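Local coordinates for protein putative oxidoreductase molybdopterin-binding subunit (PDB 4ZOH) that binds the pterin cytosine dinucleotide molybdenum cofactor and probably forms the catalytic subunit of an oxidoreductase of the xanthine dehydrogenase and aldehyde oxidase family, at residues A[422-427]-A[551-556]; A[187-192]-A[475-480]; A[175-180]-A[201-206]; A[413-418]-A[563-568]; A[192-197]-A[224-229]. One frame throughout, in Å; residues are numbered along the deposited sequence.

Interaction 1: residues A[422-427]-A[551-556]; sequences VARISV and SLDTTA
Arg-424 and Asp-553 form a two-pronged salt bridge across neighbouring antiparallel strands, 422-427 and 553-556, of a mixed beta-sheet. The arginine grips side-on. NE donates to OD1 of Asp-553 over 3.0 Å, and NH2 of Arg-424 donates to OD2 of Asp-553 over 2.8 Å. Both oxygens use their syn lone pairs, and the two flat groups lie only 6° apart. The arginine chain is extended from CG to NE, with CG anti to the backbone N (chi1 157°), which brings the NE/NH2 edge of the guanidinium to the carboxylate. Ser-426 adds a third bond to the carboxylate. Its OG donates to Asp-553 OD2 over 2.8 Å, coming from above the carboxylate plane. Together with the two in-plane arginine bonds it restrains the carboxylate. NH1 of Arg-424 turns elsewhere, to the carbonyl of Ile-474 and that of Glu-473 of the second subunit. The arginine of the pair thus also bonds the second subunit.

The backbones are joined at two hydrogen-bonded pairs. Ala-423 and Ala-556 bond each other in both directions, and Ile-425 and Thr-554 do the same. Val-427 N reaches Leu-552 O as a fifth bond, at the end of the pairing. Arg-424, Ser-426, Asp-553 and Thr-555 share one face of the sheet. On the other face, Ile-425 and Thr-554 meet through methyl groups, and helix 486-512 packs on Thr-554 and Ala-556. Val-427 and Leu-552 touch through their CB atoms and lie against helix 538-547. At the far end, CG1 of Val-422 rests 3.7 Å from CG2 of Thr-555.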
# COMPACT_ATOMS: atom_id res chain seq x y z
N VAL A 422 6.85 -20.72 -16.37
CA VAL A 422 6.65 -21.36 -15.07
C VAL A 422 5.19 -21.36 -14.64
O VAL A 422 4.42 -20.50 -15.00
CB VAL A 422 7.57 -20.64 -14.01
CG1 VAL A 422 7.62 -21.37 -12.71
CG2 VAL A 422 9.00 -20.41 -14.59
N ALA A 423 4.80 -22.34 -13.83
CA ALA A 423 3.49 -22.29 -13.20
C ALA A 423 3.67 -22.93 -11.84
O ALA A 423 4.36 -23.99 -11.75
CB ALA A 423 2.43 -23.07 -14.04
N ARG A 424 3.04 -22.32 -10.82
CA ARG A 424 3.01 -22.92 -9.49
C ARG A 424 1.54 -23.20 -9.16
O ARG A 424 0.72 -22.34 -9.40
CB ARG A 424 3.66 -21.94 -8.47
CG ARG A 424 3.26 -22.12 -7.02
CD ARG A 424 3.95 -21.15 -6.07
NE ARG A 424 3.47 -21.41 -4.69
CZ ARG A 424 2.96 -20.52 -3.84
NH1 ARG A 424 2.89 -19.23 -4.13
NH2 ARG A 424 2.58 -20.94 -2.66
N ILE A 425 1.20 -24.38 -8.58
CA ILE A 425 -0.15 -24.57 -8.07
C ILE A 425 -0.05 -25.04 -6.62
O ILE A 425 0.75 -25.90 -6.30
CB ILE A 425 -1.03 -25.52 -8.99
CG1 ILE A 425 -2.49 -25.44 -8.64
CG2 ILE A 425 -0.57 -26.97 -8.88
CD1 ILE A 425 -3.40 -26.05 -9.75
N SER A 426 -0.90 -24.52 -5.75
CA SER A 426 -0.73 -24.83 -4.34
C SER A 426 -2.05 -25.08 -3.65
O SER A 426 -3.01 -24.35 -3.89
CB SER A 426 -0.04 -23.61 -3.73
OG SER A 426 0.09 -23.75 -2.37
N VAL A 427 -2.10 -26.00 -2.70
CA VAL A 427 -3.38 -26.26 -2.02
C VAL A 427 -3.24 -26.10 -0.54
O VAL A 427 -2.35 -26.71 0.08
CB VAL A 427 -3.91 -27.70 -2.33
CG1 VAL A 427 -5.27 -27.95 -1.66
CG2 VAL A 427 -3.95 -27.92 -3.86
N SER A 551 3.71 -32.26 0.83
CA SER A 551 3.32 -30.96 0.34
C SER A 551 2.50 -31.05 -0.97
O SER A 551 2.87 -31.77 -1.88
CB SER A 551 4.55 -30.09 0.06
OG SER A 551 4.12 -28.90 -0.60
N LEU A 552 1.45 -30.23 -1.05
CA LEU A 552 0.62 -30.09 -2.25
C LEU A 552 0.84 -28.67 -2.85
O LEU A 552 -0.10 -27.91 -3.10
CB LEU A 552 -0.86 -30.30 -1.87
CG LEU A 552 -1.28 -31.72 -1.42
CD1 LEU A 552 -2.77 -31.72 -1.04
CD2 LEU A 552 -1.00 -32.73 -2.55
N ASP A 553 2.09 -28.29 -2.99
CA ASP A 553 2.46 -27.02 -3.60
C ASP A 553 3.46 -27.46 -4.65
O ASP A 553 4.49 -28.00 -4.31
CB ASP A 553 3.12 -26.08 -2.55
CG ASP A 553 3.25 -24.63 -3.05
OD1 ASP A 553 3.64 -24.37 -4.23
OD2 ASP A 553 2.88 -23.72 -2.29
N THR A 554 3.18 -27.24 -5.93
CA THR A 554 4.08 -27.74 -6.93
C THR A 554 4.35 -26.75 -8.05
O THR A 554 3.50 -25.95 -8.36
CB THR A 554 3.69 -29.17 -7.44
OG1 THR A 554 4.83 -29.72 -8.14
CG2 THR A 554 2.46 -29.16 -8.32
N THR A 555 5.56 -26.77 -8.57
CA THR A 555 5.99 -25.81 -9.57
C THR A 555 6.49 -26.57 -10.77
O THR A 555 7.28 -27.51 -10.63
CB THR A 555 7.10 -24.87 -9.00
OG1 THR A 555 6.53 -24.08 -7.94
CG2 THR A 555 7.64 -23.92 -10.05
N ALA A 556 6.04 -26.20 -11.95
CA ALA A 556 6.48 -26.88 -13.18
C ALA A 556 7.15 -25.83 -14.04
O ALA A 556 6.77 -24.69 -14.05
CB ALA A 556 5.31 -27.49 -13.91

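Interaction 2: residues A[187-192]-A[475-480]; sequences SAHYLR and IEDGIG
Ile-475 meets His-189 at the start of segment 475-480, a loop laid along the first turn of helix 188-199. CG2 of Ile-475 comes within 3.3 Å of CE1 of His-189, and the two side chains cross at about a right angle. At Asp-477 the backbone moves over one face of the imidazole. Its carbonyl carbon lies above the ring centre, and Gly-478 N sits over the rim, 3.5 Å from CG of His-189. OD2 of Asp-477 accepts from Gly-478 N on its anti lone pair and also takes a salt bridge from Arg-193. The peptide over the ring is thereby held in place. CA of Gly-478 lies 3.8 Å from CD2 of His-189. Ile-479 offers its carbonyl O to Ser-187 OG, which donates over 2.7 Å from above the carbonyl plane. The same hydroxyl is the N-cap of the helix and accepts from Tyr-190 N, so it links the loop to the helix start. Gly-480 then passes beside CB of Ser-187, with its CA 3.7 Å away. The loop thus lies between helix 188-199 and strand 420-427, whose Trp-420 and Val-422 touch it, while Leu-191 of the helix faces strands 179-183 and 204-207.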
# COMPACT_ATOMS: atom_id res chain seq x y z
N SER A 187 6.35 -7.82 -17.67
CA SER A 187 6.80 -8.99 -16.94
C SER A 187 7.52 -8.54 -15.69
O SER A 187 8.58 -7.93 -15.81
CB SER A 187 7.82 -9.81 -17.77
OG SER A 187 8.28 -10.95 -17.04
N ALA A 188 7.03 -8.93 -14.53
CA ALA A 188 7.74 -8.60 -13.27
C ALA A 188 9.16 -9.30 -13.21
O ALA A 188 10.11 -8.70 -12.82
CB ALA A 188 6.91 -8.96 -12.05
N HIS A 189 9.26 -10.54 -13.68
CA HIS A 189 10.44 -11.35 -13.49
C HIS A 189 11.56 -10.88 -14.39
O HIS A 189 12.71 -10.83 -13.93
CB HIS A 189 10.08 -12.83 -13.70
CG HIS A 189 8.81 -13.22 -13.01
ND1 HIS A 189 8.77 -13.54 -11.66
CD2 HIS A 189 7.54 -13.36 -13.47
CE1 HIS A 189 7.52 -13.86 -11.33
NE2 HIS A 189 6.75 -13.76 -12.41
N TYR A 190 11.21 -10.47 -15.61
CA TYR A 190 12.17 -9.91 -16.56
C TYR A 190 12.67 -8.51 -16.16
O TYR A 190 13.87 -8.24 -16.17
CB TYR A 190 11.61 -9.91 -17.99
CG TYR A 190 12.56 -9.38 -19.02
CD1 TYR A 190 13.82 -9.98 -19.23
CD2 TYR A 190 12.19 -8.30 -19.81
CE1 TYR A 190 14.70 -9.46 -20.19
CE2 TYR A 190 13.04 -7.78 -20.77
CZ TYR A 190 14.28 -8.38 -20.96
OH TYR A 190 15.08 -7.80 -21.91
N LEU A 191 11.75 -7.64 -15.73
CA LEU A 191 12.15 -6.38 -15.14
C LEU A 191 13.06 -6.62 -13.89
O LEU A 191 14.04 -5.94 -13.71
CB LEU A 191 10.94 -5.47 -14.85
CG LEU A 191 11.24 -4.16 -14.11
CD1 LEU A 191 12.11 -3.35 -15.11
CD2 LEU A 191 9.94 -3.41 -13.88
N ARG A 192 12.75 -7.59 -13.06
CA ARG A 192 13.64 -7.83 -11.97
C ARG A 192 15.10 -8.18 -12.45
O ARG A 192 16.07 -7.62 -11.93
CB ARG A 192 13.13 -8.95 -11.11
CG ARG A 192 13.97 -9.09 -9.86
CD ARG A 192 13.55 -10.28 -9.04
NE ARG A 192 14.73 -10.67 -8.27
CZ ARG A 192 15.69 -11.49 -8.73
NH1 ARG A 192 15.59 -12.06 -9.95
NH2 ARG A 192 16.77 -11.74 -7.95
N ILE A 475 5.99 -16.70 -7.03
CA ILE A 475 6.37 -17.79 -7.95
C ILE A 475 7.89 -17.77 -8.16
O ILE A 475 8.54 -16.69 -8.11
CB ILE A 475 5.58 -17.74 -9.28
CG1 ILE A 475 5.71 -19.07 -10.10
CG2 ILE A 475 5.86 -16.48 -10.09
CD1 ILE A 475 4.83 -19.16 -11.34
N GLU A 476 8.45 -18.96 -8.38
CA GLU A 476 9.90 -19.11 -8.57
C GLU A 476 10.46 -18.10 -9.60
O GLU A 476 11.44 -17.45 -9.32
CB GLU A 476 10.29 -20.54 -8.94
CG GLU A 476 11.80 -20.73 -9.06
CD GLU A 476 12.27 -22.16 -9.41
OE1 GLU A 476 11.45 -22.99 -9.86
OE2 GLU A 476 13.46 -22.47 -9.11
N ASP A 477 9.82 -17.95 -10.76
CA ASP A 477 10.37 -17.12 -11.81
C ASP A 477 9.38 -17.08 -12.97
O ASP A 477 8.27 -17.59 -12.87
CB ASP A 477 11.77 -17.65 -12.31
CG ASP A 477 12.74 -16.53 -12.64
OD1 ASP A 477 13.90 -16.53 -12.20
OD2 ASP A 477 12.36 -15.60 -13.36
N GLY A 478 9.78 -16.43 -14.04
CA GLY A 478 8.92 -16.38 -15.22
C GLY A 478 9.65 -15.73 -16.34
O GLY A 478 10.70 -15.07 -16.15
N ILE A 479 9.06 -15.88 -17.53
CA ILE A 479 9.55 -15.14 -18.65
C ILE A 479 8.74 -13.88 -18.91
O ILE A 479 9.29 -12.78 -18.76
CB ILE A 479 9.82 -16.06 -19.91
CG1 ILE A 479 11.01 -17.00 -19.59
CG2 ILE A 479 10.03 -15.20 -21.18
CD1 ILE A 479 12.39 -16.29 -19.59
N GLY A 480 7.49 -14.03 -19.38
CA GLY A 480 6.66 -12.84 -19.60
C GLY A 480 5.58 -13.00 -20.67
O GLY A 480 5.41 -14.09 -21.18

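Interaction 3: residues A[175-180]-A[201-206]; sequences DGNKLT and FENIRV
A beta-alpha-beta crossover closes here: strands 179-183 and 204-207 run parallel, joined through helix 188-199. Leu-179 makes both cross-strand backbone bonds. Its N donates to Asn-203 O over 3.1 Å, and its O accepts from Arg-205 N over 2.9 Å. On the helix-covered side, CB of Leu-179 lies 4.2 Å from CZ of Phe-201. CG1 of Ile-204 sits over one face of that ring, offset toward its rim.

The other side is polar. Thr-180 and Arg-205 lie side by side and point the same way, and one water joins their ends, 2.7 Å from Thr-180 OG1 and 3.1 Å from Arg-205 NH1. The water lies in the guanidinium plane. Lys-178 crosses the arginine stem, with its CE 4.0 Å from CB of Arg-205. Ahead of the strand, the bond from Asn-177 N to Asp-175 OD1 is an Asx turn, and with that from Lys-178 N it makes an Asx motif.

Lys-178 NZ and Arg-205 NH1 stand 4.8 Å apart. Their like charges are probably balanced by acids: Glu-473 of the same chain and Glu-466 of the second subunit form salt bridges with Lys-178 NZ, and Asp-471 with Arg-205 NH2.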
# COMPACT_ATOMS: atom_id res chain seq x y z
N ASP A 175 14.23 -0.35 1.39
CA ASP A 175 14.18 -0.30 2.81
C ASP A 175 15.53 -0.38 3.56
O ASP A 175 15.53 -0.41 4.76
CB ASP A 175 13.27 -1.38 3.32
CG ASP A 175 13.85 -2.73 3.11
OD1 ASP A 175 15.01 -2.92 2.71
OD2 ASP A 175 13.11 -3.61 3.37
N GLY A 176 16.64 -0.42 2.84
CA GLY A 176 17.98 -0.54 3.46
C GLY A 176 18.65 -1.84 3.05
O GLY A 176 19.87 -1.92 2.98
N ASN A 177 17.83 -2.85 2.77
CA ASN A 177 18.30 -4.15 2.33
C ASN A 177 17.70 -4.52 0.95
O ASN A 177 18.36 -5.09 0.06
CB ASN A 177 17.89 -5.24 3.34
CG ASN A 177 18.10 -6.65 2.79
OD1 ASN A 177 19.19 -6.98 2.28
ND2 ASN A 177 17.05 -7.48 2.84
N LYS A 178 16.41 -4.24 0.81
CA LYS A 178 15.67 -4.74 -0.34
C LYS A 178 14.96 -3.60 -1.11
O LYS A 178 14.28 -2.73 -0.51
CB LYS A 178 14.73 -5.75 0.23
CG LYS A 178 13.75 -6.30 -0.73
CD LYS A 178 12.91 -7.19 0.17
CE LYS A 178 11.72 -7.75 -0.55
NZ LYS A 178 11.12 -8.72 0.42
N LEU A 179 15.10 -3.63 -2.42
CA LEU A 179 14.32 -2.77 -3.31
C LEU A 179 13.00 -3.43 -3.66
O LEU A 179 13.00 -4.52 -4.21
CB LEU A 179 15.05 -2.50 -4.62
CG LEU A 179 14.42 -1.54 -5.66
CD1 LEU A 179 14.03 -0.21 -5.08
CD2 LEU A 179 15.35 -1.41 -6.86
N THR A 180 11.89 -2.77 -3.37
CA THR A 180 10.59 -3.23 -3.98
C THR A 180 10.24 -2.25 -5.09
O THR A 180 10.31 -1.05 -4.85
CB THR A 180 9.48 -3.33 -2.92
OG1 THR A 180 9.90 -4.29 -1.94
CG2 THR A 180 8.20 -3.81 -3.53
N PHE A 201 22.81 -6.05 -7.49
CA PHE A 201 22.44 -6.90 -6.37
C PHE A 201 21.10 -7.62 -6.59
O PHE A 201 20.27 -7.19 -7.43
CB PHE A 201 22.50 -6.12 -5.03
CG PHE A 201 21.31 -5.21 -4.80
CD1 PHE A 201 20.40 -5.50 -3.80
CD2 PHE A 201 21.09 -4.11 -5.62
CE1 PHE A 201 19.30 -4.70 -3.61
CE2 PHE A 201 19.98 -3.30 -5.43
CZ PHE A 201 19.08 -3.61 -4.43
N GLU A 202 20.88 -8.69 -5.83
CA GLU A 202 19.86 -9.66 -6.12
C GLU A 202 18.58 -9.39 -5.30
O GLU A 202 17.52 -9.97 -5.59
CB GLU A 202 20.40 -11.05 -5.87
CG GLU A 202 20.67 -11.35 -4.38
CD GLU A 202 21.09 -12.79 -4.21
OE1 GLU A 202 21.31 -13.45 -5.25
OE2 GLU A 202 21.15 -13.30 -3.07
N ASN A 203 18.66 -8.52 -4.28
CA ASN A 203 17.54 -8.40 -3.34
C ASN A 203 16.49 -7.41 -3.79
O ASN A 203 16.38 -6.30 -3.24
CB ASN A 203 18.03 -8.13 -1.92
CG ASN A 203 18.04 -9.38 -1.12
OD1 ASN A 203 19.09 -9.96 -0.91
ND2 ASN A 203 16.83 -9.86 -0.73
N ILE A 204 15.85 -7.79 -4.90
CA ILE A 204 14.91 -6.93 -5.59
C ILE A 204 13.62 -7.75 -5.76
O ILE A 204 13.68 -8.88 -6.23
CB ILE A 204 15.44 -6.48 -6.93
CG1 ILE A 204 16.85 -5.79 -6.76
CG2 ILE A 204 14.41 -5.58 -7.64
CD1 ILE A 204 17.30 -5.08 -8.04
N ARG A 205 12.51 -7.22 -5.24
CA ARG A 205 11.17 -7.75 -5.55
C ARG A 205 10.52 -6.81 -6.59
O ARG A 205 10.50 -5.58 -6.39
CB ARG A 205 10.33 -7.71 -4.28
CG ARG A 205 8.88 -8.18 -4.50
CD ARG A 205 8.08 -7.99 -3.23
NE ARG A 205 6.88 -8.82 -3.19
CZ ARG A 205 6.16 -9.01 -2.08
NH1 ARG A 205 6.52 -8.43 -0.95
NH2 ARG A 205 5.09 -9.80 -2.08
N VAL A 206 9.96 -7.37 -7.66
CA VAL A 206 9.23 -6.61 -8.64
C VAL A 206 7.72 -7.03 -8.59
O VAL A 206 7.38 -8.20 -8.44
CB VAL A 206 9.83 -6.69 -10.07
CG1 VAL A 206 8.97 -5.90 -11.03
CG2 VAL A 206 11.21 -5.95 -10.08
O HOH W 1 8.60 -6.15 -0.42

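Interaction 4: residues A[413-418]-A[563-568]; sequences EITAFG and PPTTPY
Thr-415 meets the carbonyl O of Thr-565 with two of its own groups. OG1 donates over 3.0 Å from above the carbonyl plane, and the backbone N of Thr-415 adds a weak bond to the same oxygen. OG1 stands between the backbone N and the carbonyl carbon (chi1 75°), which turns it to the same acceptor as the N-H. The methyl CG2 of Thr-415 reaches the Pro-567 ring, 3.6 Å from its CD. Pro-567 also packs against Glu-413, with the two CG atoms 3.5 Å apart. On the other flank, Ile-414 CB touches Pro-564 CB at 4.0 Å, and its CG2 meets the methyl of Thr-566. The Phe-417 side chain stands at about a right angle to Pro-564, with CE1 of Phe-417 4.0 Å from CG of Pro-564.

The two loops form a single antiparallel bridge, Thr-415 with Thr-565, within the second molybdopterin-binding region. Segment 413-418 follows strand 405-412, and segment 563-568 leads into its sheet neighbour, strand 568-577. A water donates to the carbonyls of both Ala-416 and Pro-563, joining the loops again.

Farther out, Asp-381 binds the hydroxyls of Thr-565 and Thr-566, one oxygen to each. Gly-669 N bonds Thr-415 OG1. Arg-336 forms a salt bridge with Glu-413 OE1, which also accepts from the backbone N of Ile-414.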
# COMPACT_ATOMS: atom_id res chain seq x y z
N GLU A 413 2.88 -16.60 -39.47
CA GLU A 413 3.24 -15.85 -38.31
C GLU A 413 4.01 -16.77 -37.40
O GLU A 413 3.89 -17.99 -37.55
CB GLU A 413 1.95 -15.21 -37.68
CG GLU A 413 1.79 -15.02 -36.17
CD GLU A 413 2.68 -13.93 -35.58
OE1 GLU A 413 3.75 -13.60 -36.22
OE2 GLU A 413 2.33 -13.42 -34.46
N ILE A 414 4.84 -16.20 -36.49
CA ILE A 414 5.68 -17.01 -35.58
C ILE A 414 5.30 -16.65 -34.15
O ILE A 414 5.20 -15.51 -33.84
CB ILE A 414 7.20 -16.86 -35.87
CG1 ILE A 414 7.56 -15.40 -36.23
CG2 ILE A 414 7.59 -17.79 -37.04
CD1 ILE A 414 9.07 -15.06 -36.31
N THR A 415 5.13 -17.65 -33.29
CA THR A 415 4.59 -17.35 -31.95
C THR A 415 5.15 -18.36 -31.00
O THR A 415 5.71 -19.36 -31.44
CB THR A 415 3.03 -17.50 -31.91
OG1 THR A 415 2.71 -18.90 -31.89
CG2 THR A 415 2.31 -16.73 -33.04
N ALA A 416 4.93 -18.11 -29.68
CA ALA A 416 5.20 -19.09 -28.61
C ALA A 416 6.72 -19.38 -28.46
O ALA A 416 7.20 -20.54 -28.39
CB ALA A 416 4.40 -20.37 -28.82
N PHE A 417 7.46 -18.30 -28.41
CA PHE A 417 8.90 -18.32 -28.19
C PHE A 417 9.24 -18.82 -26.79
O PHE A 417 8.41 -18.74 -25.81
CB PHE A 417 9.43 -16.92 -28.40
CG PHE A 417 9.04 -16.30 -29.71
CD1 PHE A 417 9.92 -16.36 -30.82
CD2 PHE A 417 7.77 -15.68 -29.88
CE1 PHE A 417 9.55 -15.77 -32.05
CE2 PHE A 417 7.41 -15.12 -31.12
CZ PHE A 417 8.31 -15.17 -32.21
N GLY A 418 10.44 -19.40 -26.68
CA GLY A 418 10.92 -19.93 -25.40
C GLY A 418 11.46 -18.82 -24.52
O GLY A 418 11.16 -17.62 -24.77
N PRO A 563 10.65 -25.23 -32.19
CA PRO A 563 10.75 -23.87 -32.63
C PRO A 563 9.36 -23.12 -32.58
O PRO A 563 8.30 -23.72 -32.24
CB PRO A 563 11.30 -24.04 -34.04
CG PRO A 563 10.74 -25.33 -34.52
CD PRO A 563 10.73 -26.20 -33.31
N PRO A 564 9.36 -21.80 -32.85
CA PRO A 564 8.08 -21.09 -32.76
C PRO A 564 6.97 -21.82 -33.62
O PRO A 564 7.24 -22.25 -34.73
CB PRO A 564 8.39 -19.71 -33.36
CG PRO A 564 9.90 -19.56 -33.30
CD PRO A 564 10.52 -20.89 -32.95
N THR A 565 5.77 -22.00 -33.07
CA THR A 565 4.62 -22.55 -33.78
C THR A 565 3.97 -21.46 -34.63
O THR A 565 3.93 -20.27 -34.23
CB THR A 565 3.63 -23.18 -32.82
OG1 THR A 565 2.70 -24.01 -33.53
CG2 THR A 565 2.87 -22.12 -31.95
N THR A 566 3.48 -21.84 -35.82
CA THR A 566 3.11 -20.84 -36.85
C THR A 566 1.60 -20.86 -37.22
O THR A 566 1.16 -21.79 -37.89
CB THR A 566 3.96 -21.06 -38.14
OG1 THR A 566 3.71 -22.40 -38.64
CG2 THR A 566 5.51 -20.86 -37.85
N PRO A 567 0.78 -19.85 -36.74
CA PRO A 567 -0.61 -19.77 -37.25
C PRO A 567 -0.57 -19.08 -38.59
O PRO A 567 0.46 -18.50 -38.94
CB PRO A 567 -1.30 -18.85 -36.24
CG PRO A 567 -0.20 -17.91 -35.81
CD PRO A 567 1.01 -18.85 -35.67
N TYR A 568 -1.69 -19.10 -39.29
CA TYR A 568 -1.81 -18.51 -40.62
C TYR A 568 -3.29 -18.19 -40.84
O TYR A 568 -4.17 -18.75 -40.16
CB TYR A 568 -1.30 -19.52 -41.71
CG TYR A 568 -2.02 -20.87 -41.66
CD1 TYR A 568 -3.11 -21.14 -42.51
CD2 TYR A 568 -1.66 -21.84 -40.71
CE1 TYR A 568 -3.76 -22.38 -42.45
CE2 TYR A 568 -2.32 -23.06 -40.62
CZ TYR A 568 -3.38 -23.32 -41.49
OH TYR A 568 -4.06 -24.51 -41.38
O HOH W 2 6.43 -22.94 -30.09

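Interaction 5: residues A[192-197]-A[224-229]; sequences RRNLVD and EEYALA
Leu-195 and Tyr-226 both turn their CG atoms anti to the carbonyl carbon, and this sends the side chains toward the neighbouring helix. In Leu-195, CD1 carries the chain on, anti to CA (chi2 172°), and the second branch, CD2, does the touching. It lies 3.9 Å from CD1 of Tyr-226 and equally far from CB of Ala-229.

The tyrosine ring reaches across to Asn-194. The backbone O of Asn-194 lies in the ring plane at its edge, 3.5 Å from CE1 of Tyr-226. OH of Tyr-226 lies 3.5 Å from CB of Asn-194, the side chains crossing at a slant. One water donates to both Asn-194 O (2.8 Å) and Tyr-226 OH (3.0 Å). The hydroxyl is also hydrogen-bonded to Asp-289, so the buried polar end of the ring has a partner beyond the two helices.

The helix segments cross at -58°, with axes 10.5 Å apart at closest approach, so the two backbones do not meet. Both helices lie against the same sheet. Leu-195 packs on Phe-181 of strand 179-183 and on Ile-204 and Val-206 of strand 204-207. Ala-229 rests on Leu-179 and Phe-181, and Leu-228 reaches strand 239-241.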
# COMPACT_ATOMS: atom_id res chain seq x y z
N ARG A 192 12.75 -7.59 -13.06
CA ARG A 192 13.64 -7.83 -11.97
C ARG A 192 15.10 -8.18 -12.45
O ARG A 192 16.07 -7.62 -11.93
CB ARG A 192 13.13 -8.95 -11.11
CG ARG A 192 13.97 -9.09 -9.86
CD ARG A 192 13.55 -10.28 -9.04
NE ARG A 192 14.73 -10.67 -8.27
CZ ARG A 192 15.69 -11.49 -8.73
NH1 ARG A 192 15.59 -12.06 -9.95
NH2 ARG A 192 16.77 -11.74 -7.95
N ARG A 193 15.21 -9.08 -13.43
CA ARG A 193 16.50 -9.42 -13.99
C ARG A 193 17.20 -8.18 -14.54
O ARG A 193 18.39 -8.02 -14.33
CB ARG A 193 16.38 -10.48 -15.03
CG ARG A 193 16.25 -11.85 -14.45
CD ARG A 193 16.28 -12.92 -15.55
NE ARG A 193 15.11 -12.85 -16.47
CZ ARG A 193 13.90 -13.40 -16.22
NH1 ARG A 193 13.62 -14.00 -15.06
NH2 ARG A 193 12.94 -13.33 -17.13
N ASN A 194 16.47 -7.29 -15.20
CA ASN A 194 17.06 -6.07 -15.71
C ASN A 194 17.56 -5.19 -14.56
O ASN A 194 18.64 -4.61 -14.64
CB ASN A 194 16.10 -5.31 -16.61
CG ASN A 194 15.85 -6.03 -17.93
OD1 ASN A 194 16.71 -6.81 -18.37
ND2 ASN A 194 14.66 -5.78 -18.59
N LEU A 195 16.79 -5.07 -13.50
CA LEU A 195 17.24 -4.24 -12.40
C LEU A 195 18.41 -4.90 -11.62
O LEU A 195 19.34 -4.22 -11.27
CB LEU A 195 16.09 -3.85 -11.49
CG LEU A 195 14.96 -3.04 -12.10
CD1 LEU A 195 13.81 -2.94 -11.05
CD2 LEU A 195 15.46 -1.66 -12.61
N VAL A 196 18.38 -6.19 -11.41
CA VAL A 196 19.48 -6.93 -10.76
C VAL A 196 20.80 -6.64 -11.54
O VAL A 196 21.79 -6.25 -10.89
CB VAL A 196 19.23 -8.46 -10.66
CG1 VAL A 196 20.51 -9.26 -10.21
CG2 VAL A 196 18.04 -8.74 -9.72
N ASP A 197 20.75 -6.77 -12.89
CA ASP A 197 21.88 -6.56 -13.78
C ASP A 197 22.33 -5.09 -13.66
O ASP A 197 23.52 -4.84 -13.58
CB ASP A 197 21.63 -6.84 -15.27
CG ASP A 197 21.38 -8.28 -15.58
OD1 ASP A 197 21.64 -9.21 -14.76
OD2 ASP A 197 20.91 -8.51 -16.71
N GLU A 224 13.87 5.64 -17.58
CA GLU A 224 13.24 6.13 -16.36
C GLU A 224 13.13 5.05 -15.27
O GLU A 224 13.25 5.33 -14.06
CB GLU A 224 11.84 6.69 -16.66
CG GLU A 224 11.81 7.88 -17.58
CD GLU A 224 11.64 7.45 -19.03
OE1 GLU A 224 12.25 6.50 -19.43
OE2 GLU A 224 10.92 8.10 -19.77
N GLU A 225 12.92 3.81 -15.68
CA GLU A 225 12.81 2.77 -14.68
C GLU A 225 14.16 2.48 -14.00
O GLU A 225 14.24 2.34 -12.78
CB GLU A 225 12.21 1.47 -15.28
CG GLU A 225 10.67 1.50 -15.54
CD GLU A 225 10.27 0.33 -16.44
OE1 GLU A 225 10.54 0.40 -17.63
OE2 GLU A 225 9.69 -0.66 -16.00
N TYR A 226 15.20 2.27 -14.80
CA TYR A 226 16.60 2.18 -14.23
C TYR A 226 16.95 3.35 -13.31
O TYR A 226 17.45 3.14 -12.21
CB TYR A 226 17.63 2.09 -15.37
CG TYR A 226 17.61 0.79 -16.14
CD1 TYR A 226 17.75 -0.43 -15.49
CD2 TYR A 226 17.43 0.80 -17.53
CE1 TYR A 226 17.82 -1.61 -16.16
CE2 TYR A 226 17.51 -0.37 -18.24
CZ TYR A 226 17.72 -1.57 -17.54
OH TYR A 226 17.77 -2.73 -18.22
N ALA A 227 16.65 4.55 -13.75
CA ALA A 227 16.96 5.73 -12.95
C ALA A 227 16.16 5.79 -11.66
O ALA A 227 16.72 6.10 -10.58
CB ALA A 227 16.77 7.01 -13.76
N LEU A 228 14.87 5.46 -11.73
CA LEU A 228 14.02 5.54 -10.54
C LEU A 228 14.54 4.56 -9.50
O LEU A 228 14.62 4.84 -8.31
CB LEU A 228 12.55 5.18 -10.90
CG LEU A 228 11.59 5.49 -9.77
CD1 LEU A 228 11.45 7.01 -9.58
CD2 LEU A 228 10.21 4.83 -10.08
N ALA A 229 14.93 3.39 -9.99
CA ALA A 229 15.37 2.35 -9.14
C ALA A 229 16.70 2.72 -8.41
O ALA A 229 16.86 2.49 -7.20
CB ALA A 229 15.52 1.13 -9.94
O HOH W 3 19.92 -4.47 -17.17

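Overall arrangement
Interactions 2, 3 and 5 form one cluster around helix 188-199, their centres 11 to 15 Å apart. Arg-192 links them: its NE probably bonds Ile-204 O of interaction 3 (2.9 Å). Arg-193 of interaction 5 makes a salt bridge from NH1 to Asp-477 OD2 of interaction 2 (2.7 Å). Interaction 1 joins them through Ile-475, which packs on Val-422 and Arg-424. Interactions 1, 2 and 3 touch the second subunit. Interaction 4 touches no other in space, though it comes within about 4 Å of interaction 2 (nearest atoms) and adjoins interaction 1 in sequence. Interactions 2 and 4 approach the pterin cytosine dinucleotide, Gly-480 to about 8 Å and the Thr-415 side chain to about 6 Å.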